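Local coordinates for oxidoreductase (Bordetella pertussis, PDB 3Q2K), which probably oxidises a UDP-linked N-acetylated sugar acid with NAD as cofactor, a step required for making 2,3-diacetamido-2,3-dideoxy-D-mannuronic acid, at residues R169-F181 with L247-V259. Residues are numbered along the deposited sequence; the frame is centred on the assembly and turned at random.
Sequences RFGRIYMVTVNVF and LRWRHGAMGSINV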
loop_
_atom_site.group_PDB
_atom_site.type_symbol
_atom_site.label_atom_id
_atom_site.label_comp_id
_atom_site.label_asym_id
_atom_site.label_seq_id
_atom_site.Cartn_x
_atom_site.Cartn_y
_atom_site.Cartn_z
ATOM N N ARG C 169 -33.894 -2.100 -22.380
ATOM C CA ARG C 169 -33.835 -3.291 -23.239
ATOM C C ARG C 169 -32.667 -4.263 -23.058
ATOM O O ARG C 169 -32.742 -5.419 -23.468
ATOM C CB ARG C 169 -33.929 -2.878 -24.707
ATOM C CG ARG C 169 -35.192 -2.078 -24.997
ATOM C CD ARG C 169 -35.224 -1.613 -26.448
ATOM N NE ARG C 169 -35.211 -2.762 -27.349
ATOM C CZ ARG C 169 -34.879 -2.731 -28.635
ATOM N NH1 ARG C 169 -34.911 -3.850 -29.355
ATOM N NH2 ARG C 169 -34.497 -1.584 -29.185
ATOM N N PHE C 170 -31.549 -3.828 -22.486
ATOM C CA PHE C 170 -30.430 -4.733 -22.268
ATOM C C PHE C 170 -30.576 -5.564 -21.009
ATOM O O PHE C 170 -29.860 -6.553 -20.851
ATOM C CB PHE C 170 -29.115 -3.980 -22.090
ATOM C CG PHE C 170 -28.508 -3.562 -23.386
ATOM C CD1 PHE C 170 -27.655 -4.421 -24.053
ATOM C CD2 PHE C 170 -28.778 -2.319 -23.922
ATOM C CE1 PHE C 170 -27.061 -4.012 -25.224
ATOM C CE2 PHE C 170 -28.206 -1.911 -25.109
ATOM C CZ PHE C 170 -27.359 -2.778 -25.769
ATOM N N GLY C 171 -31.535 -5.197 -20.167
ATOM C CA GLY C 171 -31.525 -5.713 -18.801
ATOM C C GLY C 171 -30.235 -5.296 -18.121
ATOM O O GLY C 171 -29.566 -4.327 -18.496
ATOM N N ARG C 172 -29.852 -6.081 -17.120
ATOM C CA ARG C 172 -28.606 -5.890 -16.382
ATOM C C ARG C 172 -27.466 -5.901 -17.396
ATOM O O ARG C 172 -27.329 -6.896 -18.100
ATOM C CB ARG C 172 -28.461 -7.086 -15.442
ATOM C CG ARG C 172 -27.311 -7.049 -14.456
ATOM C CD ARG C 172 -27.452 -5.777 -13.651
ATOM N NE ARG C 172 -26.279 -5.606 -12.807
ATOM C CZ ARG C 172 -26.017 -6.397 -11.774
ATOM N NH1 ARG C 172 -24.954 -6.168 -11.014
ATOM N NH2 ARG C 172 -26.828 -7.415 -11.524
ATOM N N ILE C 173 -26.701 -4.822 -17.515
ATOM C CA ILE C 173 -25.514 -4.740 -18.361
ATOM C C ILE C 173 -24.308 -5.455 -17.760
ATOM O O ILE C 173 -23.943 -5.253 -16.605
ATOM C CB ILE C 173 -25.178 -3.274 -18.626
ATOM C CG1 ILE C 173 -26.413 -2.651 -19.271
ATOM C CG2 ILE C 173 -23.960 -3.122 -19.527
ATOM C CD1 ILE C 173 -26.100 -2.193 -20.648
ATOM N N TYR C 174 -23.648 -6.317 -18.524
ATOM C CA TYR C 174 -22.565 -7.075 -17.905
ATOM C C TYR C 174 -21.169 -6.719 -18.387
ATOM O O TYR C 174 -20.228 -6.722 -17.600
ATOM C CB TYR C 174 -22.696 -8.555 -18.240
ATOM C CG TYR C 174 -24.002 -9.169 -17.808
ATOM C CD1 TYR C 174 -24.469 -8.981 -16.516
ATOM C CD2 TYR C 174 -24.737 -9.952 -18.690
ATOM C CE1 TYR C 174 -25.662 -9.560 -16.125
ATOM C CE2 TYR C 174 -25.917 -10.549 -18.295
ATOM C CZ TYR C 174 -26.370 -10.356 -17.007
ATOM O OH TYR C 174 -27.569 -10.912 -16.607
ATOM N N MET C 175 -21.000 -6.528 -19.691
ATOM C CA MET C 175 -19.644 -6.488 -20.224
ATOM C C MET C 175 -19.580 -5.436 -21.320
ATOM O O MET C 175 -20.500 -5.303 -22.127
ATOM C CB MET C 175 -19.207 -7.881 -20.699
ATOM C CG MET C 175 -18.097 -7.923 -21.749
ATOM S SD MET C 175 -16.513 -7.491 -20.984
ATOM C CE MET C 175 -16.472 -8.596 -19.573
ATOM N N VAL C 176 -18.543 -4.610 -21.278
ATOM C CA VAL C 176 -18.432 -3.530 -22.252
ATOM C C VAL C 176 -17.002 -3.458 -22.755
ATOM O O VAL C 176 -16.082 -3.378 -21.942
ATOM C CB VAL C 176 -18.767 -2.144 -21.680
ATOM C CG1 VAL C 176 -18.599 -1.104 -22.768
ATOM C CG2 VAL C 176 -20.195 -2.098 -21.186
ATOM N N THR C 177 -16.824 -3.536 -24.071
ATOM C CA THR C 177 -15.490 -3.283 -24.603
ATOM C C THR C 177 -15.513 -2.252 -25.724
ATOM O O THR C 177 -16.411 -2.230 -26.571
ATOM C CB THR C 177 -14.865 -4.546 -25.216
ATOM O OG1 THR C 177 -15.287 -5.666 -24.436
ATOM C CG2 THR C 177 -13.345 -4.431 -25.146
ATOM N N VAL C 178 -14.490 -1.408 -25.666
ATOM C CA VAL C 178 -14.275 -0.309 -26.595
ATOM C C VAL C 178 -12.861 -0.367 -27.170
ATOM O O VAL C 178 -11.890 -0.466 -26.419
ATOM C CB VAL C 178 -14.455 1.050 -25.891
ATOM C CG1 VAL C 178 -14.083 2.162 -26.848
ATOM C CG2 VAL C 178 -15.888 1.244 -25.399
ATOM N N ASN C 179 -12.746 -0.285 -28.493
ATOM C CA ASN C 179 -11.457 -0.382 -29.175
ATOM C C ASN C 179 -11.210 0.877 -29.993
ATOM O O ASN C 179 -12.053 1.250 -30.804
ATOM C CB ASN C 179 -11.524 -1.559 -30.161
ATOM C CG ASN C 179 -11.351 -2.909 -29.477
ATOM O OD1 ASN C 179 -10.920 -2.978 -28.325
ATOM N ND2 ASN C 179 -11.713 -3.993 -30.157
ATOM N N VAL C 180 -10.070 1.533 -29.800
ATOM C CA VAL C 180 -9.671 2.585 -30.718
ATOM C C VAL C 180 -8.305 2.266 -31.309
ATOM O O VAL C 180 -7.262 2.583 -30.723
ATOM C CB VAL C 180 -9.669 3.987 -30.084
ATOM C CG1 VAL C 180 -9.391 4.990 -31.182
ATOM C CG2 VAL C 180 -11.029 4.301 -29.464
ATOM N N PHE C 181 -8.348 1.663 -32.494
ATOM C CA PHE C 181 -7.132 1.161 -33.127
ATOM C C PHE C 181 -6.867 2.056 -34.322
ATOM O O PHE C 181 -7.317 1.748 -35.423
ATOM C CB PHE C 181 -7.351 -0.284 -33.585
ATOM C CG PHE C 181 -7.577 -1.249 -32.454
ATOM C CD1 PHE C 181 -7.127 -0.949 -31.176
ATOM C CD2 PHE C 181 -8.205 -2.467 -32.652
ATOM C CE1 PHE C 181 -7.297 -1.834 -30.124
ATOM C CE2 PHE C 181 -8.409 -3.344 -31.598
ATOM C CZ PHE C 181 -7.950 -3.030 -30.334
ATOM N N LEU C 247 -12.145 -1.525 -16.537
ATOM C CA LEU C 247 -13.197 -0.740 -15.908
ATOM C C LEU C 247 -14.148 -1.549 -15.030
ATOM O O LEU C 247 -14.461 -2.708 -15.310
ATOM C CB LEU C 247 -14.040 -0.092 -17.011
ATOM C CG LEU C 247 -13.113 0.421 -18.109
ATOM C CD1 LEU C 247 -13.836 0.460 -19.436
ATOM C CD2 LEU C 247 -12.630 1.799 -17.691
ATOM N N ARG C 248 -14.667 -0.903 -13.990
ATOM C CA ARG C 248 -15.858 -1.444 -13.335
ATOM C C ARG C 248 -16.931 -0.377 -13.142
ATOM O O ARG C 248 -16.607 0.721 -12.699
ATOM C CB ARG C 248 -15.480 -1.986 -11.962
ATOM C CG ARG C 248 -16.719 -2.339 -11.131
ATOM C CD ARG C 248 -16.254 -3.043 -9.860
ATOM N NE ARG C 248 -16.231 -4.491 -10.052
ATOM C CZ ARG C 248 -15.415 -5.350 -9.448
ATOM N NH1 ARG C 248 -15.506 -6.645 -9.721
ATOM N NH2 ARG C 248 -14.501 -4.943 -8.579
ATOM N N TRP C 249 -18.195 -0.663 -13.435
ATOM C CA TRP C 249 -19.207 0.382 -13.333
ATOM C C TRP C 249 -19.883 0.216 -11.983
ATOM O O TRP C 249 -19.741 -0.831 -11.353
ATOM C CB TRP C 249 -20.262 0.221 -14.438
ATOM C CG TRP C 249 -19.913 0.931 -15.703
ATOM C CD1 TRP C 249 -20.349 2.170 -16.091
ATOM C CD2 TRP C 249 -19.088 0.435 -16.768
ATOM N NE1 TRP C 249 -19.818 2.486 -17.319
ATOM C CE2 TRP C 249 -19.029 1.447 -17.744
ATOM C CE3 TRP C 249 -18.318 -0.722 -16.948
ATOM C CZ2 TRP C 249 -18.262 1.311 -18.901
ATOM C CZ3 TRP C 249 -17.580 -0.866 -18.112
ATOM C CH2 TRP C 249 -17.574 0.139 -19.083
ATOM N N ARG C 250 -20.643 1.218 -11.554
ATOM C CA ARG C 250 -21.231 1.196 -10.209
ATOM C C ARG C 250 -22.347 0.159 -10.196
ATOM O O ARG C 250 -22.553 -0.514 -9.189
ATOM C CB ARG C 250 -21.811 2.570 -9.825
ATOM C CG ARG C 250 -20.716 3.492 -9.303
ATOM C CD ARG C 250 -21.301 4.682 -8.568
ATOM N NE ARG C 250 -20.259 5.694 -8.703
ATOM C CZ ARG C 250 -19.169 5.666 -7.945
ATOM N NH1 ARG C 250 -18.230 6.590 -8.079
ATOM N NH2 ARG C 250 -19.056 4.731 -7.008
ATOM N N HIS C 251 -23.053 0.033 -11.315
ATOM C CA HIS C 251 -24.080 -1.002 -11.387
ATOM C C HIS C 251 -23.421 -2.360 -11.609
ATOM O O HIS C 251 -24.107 -3.379 -11.683
ATOM C CB HIS C 251 -25.127 -0.678 -12.461
ATOM C CG HIS C 251 -24.564 -0.510 -13.840
ATOM N ND1 HIS C 251 -23.743 -1.443 -14.434
ATOM C CD2 HIS C 251 -24.694 0.487 -14.745
ATOM C CE1 HIS C 251 -23.345 -1.005 -15.614
ATOM N NE2 HIS C 251 -23.958 0.141 -15.850
ATOM N N GLY C 252 -22.094 -2.424 -11.689
ATOM C CA GLY C 252 -21.516 -3.775 -11.681
ATOM C C GLY C 252 -20.988 -4.304 -13.005
ATOM O O GLY C 252 -20.208 -5.249 -13.001
ATOM N N ALA C 253 -21.337 -3.749 -14.163
ATOM C CA ALA C 253 -20.673 -4.258 -15.358
ATOM C C ALA C 253 -19.173 -3.979 -15.316
ATOM O O ALA C 253 -18.681 -3.110 -14.587
ATOM C CB ALA C 253 -21.307 -3.702 -16.605
ATOM N N MET C 254 -18.444 -4.788 -16.074
ATOM C CA MET C 254 -17.003 -4.621 -16.247
ATOM C C MET C 254 -16.663 -4.434 -17.717
ATOM O O MET C 254 -17.437 -4.810 -18.597
ATOM C CB MET C 254 -16.271 -5.874 -15.752
ATOM C CG MET C 254 -16.195 -5.904 -14.227
ATOM S SD MET C 254 -16.193 -7.539 -13.461
ATOM C CE MET C 254 -17.855 -8.133 -13.765
ATOM N N GLY C 255 -15.482 -3.900 -18.008
ATOM C CA GLY C 255 -15.027 -4.006 -19.386
ATOM C C GLY C 255 -13.657 -3.370 -19.487
ATOM O O GLY C 255 -12.953 -3.211 -18.483
ATOM N N SER C 256 -13.316 -3.062 -20.734
ATOM C CA SER C 256 -12.082 -2.358 -21.073
ATOM C C SER C 256 -12.170 -1.448 -22.295
ATOM O O SER C 256 -13.061 -1.551 -23.152
ATOM C CB SER C 256 -10.939 -3.347 -21.295
ATOM O OG SER C 256 -11.220 -4.191 -22.397
ATOM N N ILE C 257 -11.202 -0.539 -22.313
ATOM C CA ILE C 257 -11.003 0.379 -23.420
ATOM C C ILE C 257 -9.585 0.165 -23.911
ATOM O O ILE C 257 -8.637 0.230 -23.130
ATOM C CB ILE C 257 -11.327 1.842 -23.074
ATOM C CG1 ILE C 257 -11.068 2.722 -24.299
ATOM C CG2 ILE C 257 -10.572 2.297 -21.813
ATOM C CD1 ILE C 257 -11.497 4.175 -24.225
ATOM N N ASN C 258 -9.476 -0.164 -25.194
ATOM C CA ASN C 258 -8.192 -0.523 -25.782
ATOM C C ASN C 258 -7.786 0.454 -26.877
ATOM O O ASN C 258 -8.458 0.636 -27.886
ATOM C CB ASN C 258 -8.238 -1.974 -26.267
ATOM C CG ASN C 258 -8.842 -2.906 -25.221
ATOM O OD1 ASN C 258 -8.160 -3.275 -24.272
ATOM N ND2 ASN C 258 -10.113 -3.276 -25.348
ATOM N N VAL C 259 -6.655 1.119 -26.680
ATOM C CA VAL C 259 -6.335 2.273 -27.515
ATOM C C VAL C 259 -4.901 2.218 -28.028
ATOM O O VAL C 259 -4.001 1.971 -27.226
ATOM C CB VAL C 259 -6.506 3.561 -26.687
ATOM C CG1 VAL C 259 -6.085 4.792 -27.466
ATOM C CG2 VAL C 259 -7.972 3.718 -26.277
HETATM O O HOH W 1 -25.140 -3.905 -14.507
#
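The carbonyl oxygen of H251 takes three partners: R172 NH1 reaches H251 O at 3.0 Å, R172 NE adds a weak bond, and a water donates to the same oxygen. That water also accepts from R172 NE, in the guanidinium plane, at 2.7 Å and donates to I173 O, closing a small network between the type I turn W249–G252 and the entry to strand 173-181. A bend at chi2 (56°) turns the arginine chain so that its guanidinium edge meets the turn.

From here strand 173-181 runs parallel to strand 254-259, their axes 5° apart. The backbone ladder begins with M254 N to Y174 O and ends with V180 N to N258 O at 2.7 Å. At its start, Y174 and M175 both face L275 of strand 269-276, a classic beta bulge.

One face begins with the methionine pair M175 and M254 and turns polar from T177 onward, with N179, S256 and N258. N258 ND2 donates to N179 OD1 at 3.1 Å, nearly in line with the side-chain C=O, although the two amide planes are 59° apart. N258 ND2 also donates to S256 OG of its own strand, and lies 3.4 Å from T177 CG2. N258 OD1 and S256 OG pair with S256 and N258 of a second subunit.

The other face is apolar. V176 CB sits 3.7 Å from W249 CH2, the two side chains crossing at about a right angle, and V178 CG1 lies alongside I257 CG1 at 4.0 Å. Helix 210-220 packs here, receiving V176 and W249 on V220 and V180 on Y212.

Within the C-terminal alpha/beta domain of this Gfo/Idh/MocA-type oxidoreductase, the V180 side chain ends about 8 Å from the bound UDP-sugar. The parallel pair thus joins two chemistries: a greasy side buried under its own helix, and an amide-hydroxyl cluster whose buried polar groups are satisfied partly across the subunit interface.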